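Local coordinates for protein globin (Geobacter sulfurreducens, PDB 2W31) that binds a heme b whose iron is held by two histidines, as the globin domain of a globin-coupled sensor that probably senses oxygen, at residues E19-L24 against R132-K137. Residues are numbered along the deposited sequence; the frame is centred on the assembly and turned at random. Where two conformers were deposited one is given.
Sequences ELLGSL and REAVEK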
# COMPACT_ATOMS: atom_id res chain seq x y z
N GLU A 19 -7.96 1.89 -18.54
CA GLU A 19 -7.82 3.01 -19.49
C GLU A 19 -7.04 4.18 -18.89
O GLU A 19 -6.17 4.79 -19.54
CB GLU A 19 -9.21 3.45 -19.98
CG GLU A 19 -9.83 2.41 -20.94
CD GLU A 19 -11.35 2.51 -21.09
OE1 GLU A 19 -11.94 3.57 -20.79
OE2 GLU A 19 -11.97 1.48 -21.49
N LEU A 20 -7.26 4.45 -17.60
CA LEU A 20 -6.54 5.55 -16.98
C LEU A 20 -5.06 5.23 -16.83
O LEU A 20 -4.19 6.10 -17.06
CB LEU A 20 -7.16 5.91 -15.63
CG LEU A 20 -8.53 6.56 -15.70
CD1 LEU A 20 -9.27 6.43 -14.34
CD2 LEU A 20 -8.35 8.02 -16.18
N LEU A 21 -4.75 3.97 -16.44
CA LEU A 21 -3.34 3.58 -16.38
C LEU A 21 -2.69 3.71 -17.78
O LEU A 21 -1.55 4.18 -17.90
CB LEU A 21 -3.19 2.15 -15.88
CG LEU A 21 -3.62 1.96 -14.41
CD1 LEU A 21 -3.54 0.48 -14.10
CD2 LEU A 21 -2.71 2.76 -13.47
N GLY A 22 -3.41 3.28 -18.84
CA GLY A 22 -2.86 3.46 -20.20
C GLY A 22 -2.59 4.93 -20.51
O GLY A 22 -1.58 5.24 -21.19
N SER A 23 -3.48 5.82 -20.07
CA SER A 23 -3.32 7.26 -20.30
C SER A 23 -2.09 7.81 -19.60
O SER A 23 -1.56 8.86 -20.01
CB SER A 23 -4.59 8.03 -19.90
OG SER A 23 -4.60 8.27 -18.51
N LEU A 24 -1.64 7.14 -18.54
CA LEU A 24 -0.40 7.54 -17.83
C LEU A 24 0.88 6.94 -18.42
O LEU A 24 1.99 7.29 -17.99
CB LEU A 24 -0.52 7.18 -16.33
CG LEU A 24 -1.57 7.93 -15.56
CD1 LEU A 24 -1.84 7.18 -14.25
CD2 LEU A 24 -1.13 9.38 -15.24
N ARG A 132 -5.04 8.83 -9.41
CA ARG A 132 -4.49 8.33 -8.15
C ARG A 132 -5.20 7.03 -7.75
O ARG A 132 -4.53 6.07 -7.30
CB ARG A 132 -4.61 9.38 -7.04
CG ARG A 132 -3.80 9.04 -5.78
CD ARG A 132 -4.02 10.04 -4.66
NE ARG A 132 -5.44 10.15 -4.28
CZ ARG A 132 -6.18 11.26 -4.41
NH1 ARG A 132 -5.66 12.37 -4.90
NH2 ARG A 132 -7.45 11.25 -4.04
N GLU A 133 -6.54 7.00 -7.87
CA GLU A 133 -7.24 5.78 -7.46
C GLU A 133 -6.82 4.56 -8.30
O GLU A 133 -6.63 3.47 -7.76
CB GLU A 133 -8.77 5.96 -7.51
CG GLU A 133 -9.33 6.88 -6.37
CD GLU A 133 -10.79 7.29 -6.56
OE1 GLU A 133 -11.30 7.23 -7.69
OE2 GLU A 133 -11.40 7.75 -5.57
N ALA A 134 -6.62 4.74 -9.62
CA ALA A 134 -6.22 3.63 -10.49
C ALA A 134 -4.81 3.14 -10.10
O ALA A 134 -4.55 1.92 -10.05
CB ALA A 134 -6.23 4.09 -11.98
N VAL A 135 -3.88 4.08 -9.88
CA VAL A 135 -2.49 3.72 -9.53
C VAL A 135 -2.46 3.01 -8.17
O VAL A 135 -1.77 1.99 -8.00
CB VAL A 135 -1.59 4.96 -9.49
CG1 VAL A 135 -0.29 4.70 -8.72
CG2 VAL A 135 -1.32 5.43 -10.92
N GLU A 136 -3.21 3.54 -7.19
CA GLU A 136 -3.22 2.84 -5.88
C GLU A 136 -3.75 1.41 -5.98
O GLU A 136 -3.22 0.51 -5.32
CB GLU A 136 -3.97 3.62 -4.82
CG GLU A 136 -3.39 4.97 -4.49
CD GLU A 136 -2.26 4.96 -3.52
OE1 GLU A 136 -1.33 4.14 -3.60
OE2 GLU A 136 -2.26 5.88 -2.66
N LYS A 137 -4.78 1.18 -6.81
CA LYS A 137 -5.27 -0.17 -7.02
C LYS A 137 -4.20 -1.09 -7.66
O LYS A 137 -3.96 -2.18 -7.18
CB LYS A 137 -6.54 -0.17 -7.88
CG LYS A 137 -7.76 0.38 -7.18
CD LYS A 137 -8.90 0.43 -8.17
CE LYS A 137 -9.89 1.52 -7.79
NZ LYS A 137 -10.94 1.78 -8.83
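L20 and L21 of helix 15-23, together with L24, pack against A134 and V135 of helix 125-151, a purely apolar helix-helix contact within the protoglobin variant of the globin fold. The two segments cross almost perpendicularly, at -99° with their axes 9.2 Å apart, so only a short patch of each takes part.

The small methyl of A134 lets the helices come near: L21 and A134 have their CA atoms 6.6 Å apart. This methyl points at the leucine-bearing helix and is met by two residues. CB of A134 lies 4.2 Å from CB of L20 and 4.0 Å from CD2 of L21. CG of L21 lies beside its backbone N (chi1 -66°), and from there the branch ending in CD2 bends nearer the partner helix than the CB direction alone would.

V135 offers one branch, CG2, to two leucines. CD2 of L21 lies 3.9 Å from CG2 of V135, and L24 crosses V135 at about a right angle. Residues outside the two segments continue the patch: L21 also touches F13, Y78 and I138, L24 rests on F74 and F122, and V135 leans on T114 and I118 of helix 100-121. The contact joins the N-terminal part of the chain to the last helix away from the heme, which lies about 12 Å from the side chain of V135, whereas R132, E133 and E136 on that helix meet the second subunit.

K137 ties the two helices together through a salt bridge with D17 of helix 15-23, and within the latter helix OG of S23 donates to O of L20 at 2.6 Å. The closest approach between the segments is that of L24 CD1 to V135 CG2, 3.8 Å.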